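Local coordinates for protein mevalonate kinase (Staphylococcus aureus, PDB 2X7I) that phosphorylates mevalonate at the expense of ATP as a member of the GHMP kinase family, probably as an early step toward isoprenoids, at residues 54-59 with 68-73; 218-223 with 227-232; 288-293 with 301-306; 29-34 with 144-149. All coordinates share one frame; numbering follows the deposited sequence.

Overall arrangement
Interaction 4 is the most central contact, its centre about 8 Å from that of the chain, and it touches two of the others. I30 of its strand meets helix 203-222 of interaction 2, with I30 CG2 3.8 Å from I221 CD1. Further along the same strand, F34 and W302 of interaction 3 pack edge-to-face, F34 CZ lying 3.6 Å from W302 CG. Interaction 1 stands apart: its centre lies about 37 Å from that of interaction 2, on the opposite side of the chain's centre, yet its strand 53-58 belongs to the same mixed sheet as strand 29-45. Interactions 2 and 3 approach to about 5 Å between nearest atoms without touching.

Interaction 1: residues 54-59 with 68-73; sequences IKSDVY and DHLKSL
I54 meets both L70 and K71 by carbon-carbon packing, with one approach to a backbone nitrogen. Its CD1 sits at L70 CB and the K71 backbone, while CG2 meets the K71 side chain. The longer branch makes the apolar contact with L70: CG1 lies anti to the backbone N (chi1 -177°) and the chain runs on nearly straight, which carries CD1 out to 4.1 Å from L70 CB. The two side chains cross at about a right angle, so the methyl end meets the base of the leucine. The same I54 CD1 is also 4.1 Å from K71 N.

The second kind of contact involves the aliphatic part of a charged side chain. K71 is extended beyond CG and passes I54 obliquely, bringing its CE within 4.0 Å of I54 CG2. It is thus the methylene next to the amino group that packs on the isoleucine.

The polar edge of the interface is slight. S56, two residues along the strand and with its CB also directed at the helix, places OG 4.3 Å from L70 CD1, a loose van der Waals approach. No hydrogen bond joins the segments, and the total surface buried between them is 154 Å². Before the helix, H69 centres an inverse gamma turn, with a weak bond from L70 N to D68 O at 3.1 Å.

The contact joins the first strand and the helix of a beta-alpha-beta unit made of strand 53-58, helix 70-80 and strand 87-93, the two strands pairing in parallel. I91 of strand 87-93 touches both S56 and L70, while V107 of helix 103-119 also packs on L70.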
loop_
_atom_site.group_PDB
_atom_site.type_symbol
_atom_site.label_atom_id
_atom_site.label_comp_id
_atom_site.label_asym_id
_atom_site.label_seq_id
_atom_site.Cartn_x
_atom_site.Cartn_y
_atom_site.Cartn_z
ATOM N N ILE A 54 15.121 -19.247 4.117
ATOM C CA ILE A 54 14.256 -18.091 3.948
ATOM C C ILE A 54 12.854 -18.631 3.694
ATOM O O ILE A 54 12.632 -19.371 2.742
ATOM C CB ILE A 54 14.750 -17.151 2.814
ATOM C CG1 ILE A 54 13.875 -15.906 2.706
ATOM C CG2 ILE A 54 14.791 -17.859 1.465
ATOM C CD1 ILE A 54 14.525 -14.800 1.828
ATOM N N LYS A 55 11.918 -18.291 4.580
ATOM C CA LYS A 55 10.545 -18.767 4.488
ATOM C C LYS A 55 9.604 -17.595 4.255
ATOM O O LYS A 55 9.646 -16.622 4.986
ATOM C CB LYS A 55 10.155 -19.496 5.764
ATOM C CG LYS A 55 8.800 -20.212 5.681
ATOM C CD LYS A 55 8.412 -20.861 6.999
ATOM C CE LYS A 55 7.190 -21.753 6.827
ATOM N NZ LYS A 55 6.880 -22.543 8.053
ATOM N N SER A 56 8.775 -17.683 3.217
ATOM C CA SER A 56 7.777 -16.652 2.926
ATOM C C SER A 56 6.397 -17.210 3.160
ATOM O O SER A 56 5.998 -18.146 2.480
ATOM C CB SER A 56 7.875 -16.192 1.482
ATOM O OG SER A 56 8.939 -15.289 1.324
ATOM N N ASP A 57 5.683 -16.634 4.129
ATOM C CA ASP A 57 4.327 -17.051 4.470
ATOM C C ASP A 57 3.362 -16.055 3.855
ATOM O O ASP A 57 3.484 -14.843 4.079
ATOM C CB ASP A 57 4.100 -17.058 5.987
ATOM C CG ASP A 57 5.074 -17.952 6.745
ATOM O OD1 ASP A 57 5.561 -18.962 6.186
ATOM O OD2 ASP A 57 5.333 -17.639 7.930
ATOM N N VAL A 58 2.405 -16.548 3.081
ATOM C CA VAL A 58 1.394 -15.668 2.496
ATOM C C VAL A 58 0.033 -16.046 3.055
ATOM O O VAL A 58 -0.388 -17.212 3.002
ATOM C CB VAL A 58 1.403 -15.676 0.950
ATOM C CG1 VAL A 58 2.637 -14.953 0.446
ATOM C CG2 VAL A 58 1.323 -17.114 0.397
ATOM N N TYR A 59 -0.631 -15.037 3.616
ATOM C CA TYR A 59 -1.872 -15.235 4.341
ATOM C C TYR A 59 -3.027 -15.032 3.387
ATOM O O TYR A 59 -2.941 -14.227 2.455
ATOM C CB TYR A 59 -1.939 -14.308 5.564
ATOM C CG TYR A 59 -1.069 -14.828 6.683
ATOM C CD1 TYR A 59 -1.615 -15.496 7.775
ATOM C CD2 TYR A 59 0.315 -14.703 6.622
ATOM C CE1 TYR A 59 -0.804 -15.990 8.785
ATOM C CE2 TYR A 59 1.129 -15.197 7.633
ATOM C CZ TYR A 59 0.569 -15.833 8.703
ATOM O OH TYR A 59 1.393 -16.322 9.690
ATOM N N ASP A 68 9.486 -9.359 -6.334
ATOM C CA ASP A 68 10.189 -8.782 -5.181
ATOM C C ASP A 68 11.197 -9.797 -4.635
ATOM O O ASP A 68 10.830 -10.736 -3.939
ATOM C CB ASP A 68 9.187 -8.368 -4.098
ATOM C CG ASP A 68 9.741 -7.311 -3.157
ATOM O OD1 ASP A 68 10.744 -6.655 -3.486
ATOM O OD2 ASP A 68 9.157 -7.114 -2.080
ATOM N N HIS A 69 12.471 -9.583 -4.947
ATOM C CA HIS A 69 13.493 -10.608 -4.780
ATOM C C HIS A 69 14.169 -10.471 -3.425
ATOM O O HIS A 69 15.226 -9.851 -3.302
ATOM C CB HIS A 69 14.520 -10.518 -5.920
ATOM C CG HIS A 69 13.904 -10.517 -7.284
ATOM N ND1 HIS A 69 14.289 -9.641 -8.280
ATOM C CD2 HIS A 69 12.918 -11.281 -7.813
ATOM C CE1 HIS A 69 13.576 -9.879 -9.367
ATOM N NE2 HIS A 69 12.738 -10.871 -9.111
ATOM N N LEU A 70 13.555 -11.089 -2.420
ATOM C CA LEU A 70 14.002 -10.984 -1.031
ATOM C C LEU A 70 15.327 -11.706 -0.790
ATOM O O LEU A 70 16.097 -11.317 0.084
ATOM C CB LEU A 70 12.926 -11.527 -0.083
ATOM C CG LEU A 70 11.492 -11.049 -0.360
ATOM C CD1 LEU A 70 10.581 -11.350 0.823
ATOM C CD2 LEU A 70 11.445 -9.564 -0.702
ATOM N N LYS A 71 15.593 -12.745 -1.575
ATOM C CA LYS A 71 16.868 -13.468 -1.507
ATOM C C LYS A 71 18.067 -12.534 -1.711
ATOM O O LYS A 71 19.119 -12.729 -1.097
ATOM C CB LYS A 71 16.892 -14.620 -2.520
ATOM C CG LYS A 71 16.016 -15.783 -2.090
ATOM C CD LYS A 71 15.860 -16.884 -3.129
ATOM C CE LYS A 71 15.248 -18.135 -2.452
ATOM N NZ LYS A 71 14.922 -19.264 -3.378
ATOM N N SER A 72 17.894 -11.516 -2.557
ATOM C CA SER A 72 18.925 -10.503 -2.757
ATOM C C SER A 72 19.177 -9.666 -1.502
ATOM O O SER A 72 20.331 -9.336 -1.208
ATOM C CB SER A 72 18.571 -9.578 -3.935
ATOM O OG SER A 72 18.742 -10.261 -5.165
ATOM N N LEU A 73 18.111 -9.313 -0.777
ATOM C CA LEU A 73 18.268 -8.554 0.460
ATOM C C LEU A 73 19.021 -9.370 1.516
ATOM O O LEU A 73 19.873 -8.839 2.218
ATOM C CB LEU A 73 16.915 -8.094 1.018
ATOM C CG LEU A 73 16.077 -7.150 0.149
ATOM C CD1 LEU A 73 14.878 -6.610 0.930
ATOM C CD2 LEU A 73 16.923 -6.014 -0.436
#

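Interaction 2: residues 218-223 with 227-232; sequences SDVIEH and EALADI
V220 is the side chain on which this helix pair closes, meeting A228, L229 and I232 with its two methyl groups. CG2 packs on the A228 methyl, CG2 to CB 3.3 Å, shorter than ordinary van der Waals contact; at 2.2 Å resolution that closeness may partly reflect coordinate error. The same CG2 reaches I232 CD1 at 3.8 Å, the valine and isoleucine side chains running antiparallel alongside each other. The other methyl, CG1, is turned to L229, 3.8 Å from its CB and 3.6 Å from its backbone N; the leucine is therefore touched at its root.

With chi1 at 152°, V220 CG1 is roughly anti to the backbone N and CG2 beside it; CG1 faces L229, and CG2 faces A228 and I232. Behind them stands regular helical backbone: I232 N bonds A228 O at 2.9 Å, keeping those two partners one turn apart and facing V220 together. The small A228 lets the backbones come to 6.3 Å between V220 CA and A228 CA.

The short helical segments run nearly antiparallel at 156°, their axes 9.4 Å apart, as an alpha-helical hairpin whose turn begins after E222. Around this hairpin, L172 packs on L229 and I18 on I232, both from loops, while strand 29-45 lies against the face of helix 203-222 that carries S218 and I221.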
loop_
_atom_site.group_PDB
_atom_site.type_symbol
_atom_site.label_atom_id
_atom_site.label_comp_id
_atom_site.label_asym_id
_atom_site.label_seq_id
_atom_site.Cartn_x
_atom_site.Cartn_y
_atom_site.Cartn_z
ATOM N N SER A 218 -6.111 17.616 -0.418
ATOM C CA SER A 218 -5.116 18.004 0.566
ATOM C C SER A 218 -5.738 18.860 1.656
ATOM O O SER A 218 -5.522 18.603 2.829
ATOM C CB SER A 218 -3.943 18.743 -0.094
ATOM O OG SER A 218 -4.363 19.919 -0.764
ATOM N N ASP A 219 -6.517 19.863 1.262
ATOM C CA ASP A 219 -7.215 20.722 2.226
ATOM C C ASP A 219 -8.282 19.948 3.002
ATOM O O ASP A 219 -8.366 20.042 4.227
ATOM C CB ASP A 219 -7.841 21.931 1.523
ATOM C CG ASP A 219 -6.829 23.029 1.243
ATOM O OD1 ASP A 219 -6.435 23.186 0.062
ATOM O OD2 ASP A 219 -6.424 23.725 2.209
ATOM N N VAL A 220 -9.085 19.182 2.273
ATOM C CA VAL A 220 -10.100 18.311 2.865
ATOM C C VAL A 220 -9.523 17.394 3.953
ATOM O O VAL A 220 -10.142 17.191 4.984
ATOM C CB VAL A 220 -10.790 17.470 1.757
ATOM C CG1 VAL A 220 -11.309 16.143 2.292
ATOM C CG2 VAL A 220 -11.903 18.291 1.099
ATOM N N ILE A 221 -8.330 16.855 3.715
ATOM C CA ILE A 221 -7.665 15.980 4.685
ATOM C C ILE A 221 -7.094 16.772 5.858
ATOM O O ILE A 221 -7.219 16.361 7.007
ATOM C CB ILE A 221 -6.561 15.129 3.984
ATOM C CG1 ILE A 221 -7.206 13.914 3.318
ATOM C CG2 ILE A 221 -5.485 14.686 4.970
ATOM C CD1 ILE A 221 -6.556 13.501 2.030
ATOM N N GLU A 222 -6.476 17.913 5.564
ATOM C CA GLU A 222 -5.956 18.800 6.609
ATOM C C GLU A 222 -7.041 19.301 7.574
ATOM O O GLU A 222 -6.745 19.621 8.733
ATOM C CB GLU A 222 -5.257 20.003 5.977
ATOM C CG GLU A 222 -3.927 19.671 5.307
ATOM C CD GLU A 222 -3.526 20.683 4.244
ATOM O OE1 GLU A 222 -3.869 21.875 4.374
ATOM O OE2 GLU A 222 -2.860 20.289 3.272
ATOM N N HIS A 223 -8.285 19.387 7.099
ATOM C CA HIS A 223 -9.385 19.926 7.908
ATOM C C HIS A 223 -10.407 18.844 8.307
ATOM O O HIS A 223 -11.503 19.154 8.797
ATOM C CB HIS A 223 -10.043 21.113 7.184
ATOM C CG HIS A 223 -9.072 22.191 6.801
ATOM N ND1 HIS A 223 -8.304 22.866 7.729
ATOM C CD2 HIS A 223 -8.732 22.702 5.595
ATOM C CE1 HIS A 223 -7.534 23.743 7.109
ATOM N NE2 HIS A 223 -7.774 23.664 5.813
ATOM N N GLU A 227 -17.051 13.918 4.538
ATOM C CA GLU A 227 -18.051 14.174 3.491
ATOM C C GLU A 227 -17.441 14.749 2.201
ATOM O O GLU A 227 -17.792 14.323 1.091
ATOM C CB GLU A 227 -19.192 15.080 4.002
ATOM C CG GLU A 227 -18.775 16.392 4.738
ATOM C CD GLU A 227 -18.728 17.647 3.852
ATOM O OE1 GLU A 227 -18.780 18.768 4.417
ATOM O OE2 GLU A 227 -18.645 17.528 2.611
ATOM N N ALA A 228 -16.526 15.703 2.349
ATOM C CA ALA A 228 -15.880 16.317 1.191
ATOM C C ALA A 228 -14.974 15.322 0.464
ATOM O O ALA A 228 -14.906 15.325 -0.763
ATOM C CB ALA A 228 -15.100 17.540 1.602
ATOM N N LEU A 229 -14.281 14.468 1.213
ATOM C CA LEU A 229 -13.487 13.405 0.591
ATOM C C LEU A 229 -14.392 12.430 -0.164
ATOM O O LEU A 229 -14.016 11.927 -1.216
ATOM C CB LEU A 229 -12.634 12.652 1.623
ATOM C CG LEU A 229 -11.575 11.719 1.020
ATOM C CD1 LEU A 229 -10.555 12.481 0.171
ATOM C CD2 LEU A 229 -10.874 10.917 2.102
ATOM N N ALA A 230 -15.578 12.164 0.372
ATOM C CA ALA A 230 -16.582 11.365 -0.333
ATOM C C ALA A 230 -16.973 12.013 -1.678
ATOM O O ALA A 230 -16.979 11.357 -2.723
ATOM C CB ALA A 230 -17.817 11.174 0.551
ATOM N N ASP A 231 -17.277 13.304 -1.644
ATOM C CA ASP A 231 -17.533 14.077 -2.856
ATOM C C ASP A 231 -16.387 13.887 -3.861
ATOM O O ASP A 231 -16.611 13.483 -5.002
ATOM C CB ASP A 231 -17.716 15.551 -2.490
ATOM C CG ASP A 231 -17.852 16.458 -3.700
ATOM O OD1 ASP A 231 -18.019 15.967 -4.835
ATOM O OD2 ASP A 231 -17.793 17.686 -3.507
ATOM N N ILE A 232 -15.164 14.146 -3.415
ATOM C CA ILE A 232 -13.972 14.026 -4.261
ATOM C C ILE A 232 -13.803 12.620 -4.846
ATOM O O ILE A 232 -13.496 12.484 -6.025
ATOM C CB ILE A 232 -12.695 14.468 -3.488
ATOM C CG1 ILE A 232 -12.731 15.988 -3.276
ATOM C CG2 ILE A 232 -11.436 14.073 -4.230
ATOM C CD1 ILE A 232 -11.739 16.492 -2.272
#

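Interaction 3: residues 288-293 with 301-306; sequences NIVKAV and TWIENL
V290 and T301 are brought together by two rotations. The valine has CG1 anti to its backbone nitrogen (chi1 162°), leaving CG2 beside that nitrogen, so the two methyls fork toward different residues of the strand. T301, with chi1 at 58°, holds OG1 between its own N and carbonyl carbon and leaves CG2 for the other helical neighbour.

The contacts follow from this fork. V290 CG1 comes to 3.4 Å from T301 OG1, a methyl against a hydroxyl oxygen, while V290 CG2 packs on I303 CG1 at 3.7 Å and lies almost as near the I303 CD1. One helical turn on, V293 reaches T301 tip to tip, its CG1 3.7 Å from T301 CG2. The I303 side chain sets out past the helix rather than at it, but its outer atoms, CG1 and CD1, come nearer and meet V290 CG2.

The helical segment and the strand run antiparallel, with 169° between their directions and axes 9.2 Å apart, so helix 283-295 lies along strand 300-305, an outermost strand of the four-stranded antiparallel sheet in the C-terminal part of the chain. I289 and V293 extend the packing to V177 and I179 of strand 175-180.

No hydrogen bond spans the two segments, and 171 Å² is buried between them. The polar need of T301 is met just beyond the helical segment: OG1 is hydrogen-bonded to E294 OE1. Its nearness to V290 CG1 is thus packing, and the threonine serves two roles at once, its methyl packing on V293 and its hydroxyl tying the strand to the helix.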
loop_
_atom_site.group_PDB
_atom_site.type_symbol
_atom_site.label_atom_id
_atom_site.label_comp_id
_atom_site.label_asym_id
_atom_site.label_seq_id
_atom_site.Cartn_x
_atom_site.Cartn_y
_atom_site.Cartn_z
ATOM N N ASN A 288 -20.690 -4.758 6.551
ATOM C CA ASN A 288 -21.757 -5.152 5.632
ATOM C C ASN A 288 -21.306 -5.069 4.175
ATOM O O ASN A 288 -21.641 -5.932 3.366
ATOM C CB ASN A 288 -22.999 -4.278 5.839
ATOM C CG ASN A 288 -23.634 -4.473 7.201
ATOM O OD1 ASN A 288 -23.236 -5.350 7.971
ATOM N ND2 ASN A 288 -24.623 -3.644 7.511
ATOM N N ILE A 289 -20.551 -4.024 3.848
ATOM C CA ILE A 289 -19.989 -3.867 2.508
ATOM C C ILE A 289 -19.053 -5.024 2.194
ATOM O O ILE A 289 -19.125 -5.601 1.113
ATOM C CB ILE A 289 -19.226 -2.530 2.356
ATOM C CG1 ILE A 289 -20.210 -1.358 2.295
ATOM C CG2 ILE A 289 -18.350 -2.537 1.103
ATOM C CD1 ILE A 289 -19.571 -0.013 2.579
ATOM N N VAL A 290 -18.189 -5.363 3.149
ATOM C CA VAL A 290 -17.222 -6.441 2.975
ATOM C C VAL A 290 -17.936 -7.732 2.614
ATOM O O VAL A 290 -17.629 -8.341 1.598
ATOM C CB VAL A 290 -16.349 -6.651 4.244
ATOM C CG1 VAL A 290 -15.679 -8.020 4.235
ATOM C CG2 VAL A 290 -15.304 -5.543 4.350
ATOM N N LYS A 291 -18.909 -8.134 3.427
ATOM C CA LYS A 291 -19.595 -9.390 3.185
ATOM C C LYS A 291 -20.305 -9.408 1.830
ATOM O O LYS A 291 -20.183 -10.384 1.089
ATOM C CB LYS A 291 -20.572 -9.717 4.315
ATOM C CG LYS A 291 -19.918 -10.058 5.673
ATOM C CD LYS A 291 -18.818 -11.149 5.592
ATOM C CE LYS A 291 -18.968 -12.241 6.673
ATOM N NZ LYS A 291 -19.548 -11.786 7.980
ATOM N N ALA A 292 -21.020 -8.335 1.499
ATOM C CA ALA A 292 -21.738 -8.258 0.223
ATOM C C ALA A 292 -20.800 -8.310 -0.987
ATOM O O ALA A 292 -21.142 -8.908 -2.012
ATOM C CB ALA A 292 -22.589 -7.001 0.168
ATOM N N VAL A 293 -19.627 -7.686 -0.868
ATOM C CA VAL A 293 -18.667 -7.610 -1.971
ATOM C C VAL A 293 -17.867 -8.909 -2.135
ATOM O O VAL A 293 -17.522 -9.287 -3.252
ATOM C CB VAL A 293 -17.702 -6.387 -1.819
ATOM C CG1 VAL A 293 -16.666 -6.627 -0.741
ATOM C CG2 VAL A 293 -17.018 -6.109 -3.116
ATOM N N THR A 301 -10.436 -8.407 0.801
ATOM C CA THR A 301 -10.868 -7.115 1.328
ATOM C C THR A 301 -10.166 -6.736 2.628
ATOM O O THR A 301 -9.638 -7.588 3.323
ATOM C CB THR A 301 -12.398 -7.072 1.554
ATOM O OG1 THR A 301 -12.781 -8.117 2.456
ATOM C CG2 THR A 301 -13.145 -7.234 0.222
ATOM N N TRP A 302 -10.143 -5.437 2.919
ATOM C CA TRP A 302 -9.642 -4.907 4.196
ATOM C C TRP A 302 -10.506 -3.735 4.653
ATOM O O TRP A 302 -11.050 -2.995 3.831
ATOM C CB TRP A 302 -8.204 -4.391 4.063
ATOM C CG TRP A 302 -7.172 -5.376 3.594
ATOM C CD1 TRP A 302 -6.325 -6.100 4.367
ATOM C CD2 TRP A 302 -6.854 -5.702 2.236
ATOM N NE1 TRP A 302 -5.498 -6.872 3.578
ATOM C CE2 TRP A 302 -5.806 -6.646 2.266
ATOM C CE3 TRP A 302 -7.361 -5.295 0.999
ATOM C CZ2 TRP A 302 -5.254 -7.189 1.107
ATOM C CZ3 TRP A 302 -6.810 -5.830 -0.151
ATOM C CH2 TRP A 302 -5.765 -6.764 -0.093
ATOM N N ILE A 303 -10.609 -3.553 5.962
ATOM C CA ILE A 303 -11.278 -2.398 6.521
ATOM C C ILE A 303 -10.230 -1.499 7.160
ATOM O O ILE A 303 -9.501 -1.923 8.054
ATOM C CB ILE A 303 -12.355 -2.792 7.556
ATOM C CG1 ILE A 303 -13.504 -3.541 6.872
ATOM C CG2 ILE A 303 -12.889 -1.551 8.258
ATOM C CD1 ILE A 303 -14.517 -4.136 7.834
ATOM N N GLU A 304 -10.155 -0.263 6.674
ATOM C CA GLU A 304 -9.237 0.735 7.195
ATOM C C GLU A 304 -10.012 1.777 8.001
ATOM O O GLU A 304 -10.887 2.462 7.462
ATOM C CB GLU A 304 -8.509 1.411 6.030
ATOM C CG GLU A 304 -7.401 2.399 6.428
ATOM C CD GLU A 304 -6.138 1.726 6.947
ATOM O OE1 GLU A 304 -5.975 0.498 6.757
ATOM O OE2 GLU A 304 -5.297 2.439 7.539
ATOM N N ASN A 305 -9.696 1.886 9.289
ATOM C CA ASN A 305 -10.165 3.006 10.110
ATOM C C ASN A 305 -9.361 4.234 9.721
ATOM O O ASN A 305 -8.136 4.168 9.655
ATOM C CB ASN A 305 -9.975 2.710 11.597
ATOM C CG ASN A 305 -10.666 3.732 12.505
ATOM O OD1 ASN A 305 -10.975 4.860 12.100
ATOM N ND2 ASN A 305 -10.901 3.333 13.747
ATOM N N LEU A 306 -10.036 5.351 9.458
ATOM C CA LEU A 306 -9.338 6.538 8.978
ATOM C C LEU A 306 -8.886 7.468 10.105
ATOM O O LEU A 306 -8.450 8.589 9.851
ATOM C CB LEU A 306 -10.162 7.268 7.916
ATOM C CG LEU A 306 -10.438 6.472 6.631
ATOM C CD1 LEU A 306 -11.193 7.337 5.628
ATOM C CD2 LEU A 306 -9.154 5.925 5.996
#

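Interaction 4: residues 29-34 with 144-149; sequences AIAVPF and SGIDTQ
I146 lies over the methyls of A31 and A29, its long branch spanning both. This is a helix laid against a beta-sheet: helix 145-153, in the range of the GHMP kinase N-terminal domain, packs on strand 29-45 of the mixed sheet. With chi1 at -169°, CG1 stands anti to the backbone N and sends the branch across to the strand. There I146 CG1 is 3.8 Å from A31 CB, and I146 CD1 lies near both methyls, 3.9 Å from A31 CB and 4.2 Å from A29 CB.

Alternation along the strand explains the pair. A29 and A31 direct their CB atoms at the helix, whereas I30 between them has its CB directed away from it, and its side chain packs on helix 203-222. The alanines' small size lets A31 CA and I146 CA approach to 7.2 Å. All three touching residues are buried, and V157 and F159 of strand 157-160, with V23, also pack on I146.

I146 lies in the first turn of the helix. D147, turned from the strand at its CB, forms a salt bridge from OD2 to K14 NZ. S144 occupies the N-cap position: D147 N donates weakly to S144 OG across 3.5 Å, at 155° about the hydrogen.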
loop_
_atom_site.group_PDB
_atom_site.type_symbol
_atom_site.label_atom_id
_atom_site.label_comp_id
_atom_site.label_asym_id
_atom_site.label_seq_id
_atom_site.Cartn_x
_atom_site.Cartn_y
_atom_site.Cartn_z
ATOM N N ALA A 29 -0.529 13.472 -6.227
ATOM C CA ALA A 29 -0.936 12.285 -5.499
ATOM C C ALA A 29 -1.174 12.576 -4.009
ATOM O O ALA A 29 -0.581 13.490 -3.436
ATOM C CB ALA A 29 0.121 11.185 -5.656
ATOM N N ILE A 30 -2.047 11.781 -3.394
ATOM C CA ILE A 30 -2.149 11.723 -1.948
ATOM C C ILE A 30 -2.015 10.274 -1.477
ATOM O O ILE A 30 -2.890 9.446 -1.723
ATOM C CB ILE A 30 -3.471 12.324 -1.442
ATOM C CG1 ILE A 30 -3.504 13.825 -1.758
ATOM C CG2 ILE A 30 -3.631 12.052 0.057
ATOM C CD1 ILE A 30 -4.185 14.673 -0.719
ATOM N N ALA A 31 -0.906 9.987 -0.799
ATOM C CA ALA A 31 -0.649 8.667 -0.242
ATOM C C ALA A 31 -0.864 8.716 1.269
ATOM O O ALA A 31 -0.583 9.735 1.904
ATOM C CB ALA A 31 0.755 8.242 -0.555
ATOM N N VAL A 32 -1.371 7.623 1.836
ATOM C CA VAL A 32 -1.544 7.502 3.283
ATOM C C VAL A 32 -1.130 6.105 3.716
ATOM O O VAL A 32 -1.185 5.174 2.906
ATOM C CB VAL A 32 -3.023 7.732 3.735
ATOM C CG1 VAL A 32 -3.482 9.120 3.370
ATOM C CG2 VAL A 32 -3.950 6.669 3.139
ATOM N N PRO A 33 -0.740 5.946 4.993
ATOM C CA PRO A 33 -0.425 4.620 5.511
ATOM C C PRO A 33 -1.615 3.679 5.390
ATOM O O PRO A 33 -2.745 4.105 5.576
ATOM C CB PRO A 33 -0.108 4.878 6.992
ATOM C CG PRO A 33 0.173 6.308 7.103
ATOM C CD PRO A 33 -0.609 6.984 6.033
ATOM N N PHE A 34 -1.354 2.419 5.061
ATOM C CA PHE A 34 -2.397 1.396 5.010
ATOM C C PHE A 34 -2.185 0.464 6.203
ATOM O O PHE A 34 -1.517 -0.561 6.105
ATOM C CB PHE A 34 -2.317 0.658 3.668
ATOM C CG PHE A 34 -3.335 -0.446 3.486
ATOM C CD1 PHE A 34 -4.641 -0.299 3.898
ATOM C CD2 PHE A 34 -2.971 -1.631 2.850
ATOM C CE1 PHE A 34 -5.564 -1.306 3.703
ATOM C CE2 PHE A 34 -3.890 -2.638 2.645
ATOM C CZ PHE A 34 -5.192 -2.476 3.077
ATOM N N SER A 144 10.444 3.517 -4.344
ATOM C CA SER A 144 9.301 4.407 -4.384
ATOM C C SER A 144 9.451 5.389 -3.234
ATOM O O SER A 144 9.231 5.036 -2.082
ATOM C CB SER A 144 7.992 3.624 -4.298
ATOM O OG SER A 144 6.881 4.513 -4.338
ATOM N N GLY A 145 9.881 6.604 -3.555
ATOM C CA GLY A 145 10.064 7.647 -2.558
ATOM C C GLY A 145 8.801 7.953 -1.766
ATOM O O GLY A 145 8.843 8.075 -0.536
ATOM N N ILE A 146 7.678 8.078 -2.467
ATOM C CA ILE A 146 6.415 8.400 -1.797
ATOM C C ILE A 146 5.960 7.273 -0.858
ATOM O O ILE A 146 5.546 7.546 0.264
ATOM C CB ILE A 146 5.291 8.784 -2.803
ATOM C CG1 ILE A 146 4.090 9.361 -2.051
ATOM C CG2 ILE A 146 4.866 7.587 -3.658
ATOM C CD1 ILE A 146 3.103 10.149 -2.939
ATOM N N ASP A 147 6.058 6.021 -1.315
ATOM C CA ASP A 147 5.639 4.862 -0.520
ATOM C C ASP A 147 6.501 4.760 0.740
ATOM O O ASP A 147 5.980 4.641 1.836
ATOM C CB ASP A 147 5.761 3.549 -1.306
ATOM C CG ASP A 147 4.837 3.475 -2.537
ATOM O OD1 ASP A 147 4.201 4.490 -2.913
ATOM O OD2 ASP A 147 4.765 2.370 -3.141
ATOM N N THR A 148 7.815 4.841 0.583
ATOM C CA THR A 148 8.715 4.709 1.718
ATOM C C THR A 148 8.521 5.835 2.752
ATOM O O THR A 148 8.492 5.583 3.954
ATOM C CB THR A 148 10.194 4.664 1.277
ATOM O OG1 THR A 148 10.367 3.644 0.285
ATOM C CG2 THR A 148 11.102 4.372 2.469
ATOM N N GLN A 149 8.391 7.066 2.284
ATOM C CA GLN A 149 8.198 8.193 3.187
ATOM C C GLN A 149 6.844 8.116 3.908
ATOM O O GLN A 149 6.768 8.356 5.107
ATOM C CB GLN A 149 8.359 9.523 2.439
ATOM C CG GLN A 149 8.030 10.773 3.262
ATOM C CD GLN A 149 8.887 10.937 4.513
ATOM O OE1 GLN A 149 9.891 10.248 4.686
ATOM N NE2 GLN A 149 8.494 11.874 5.389
#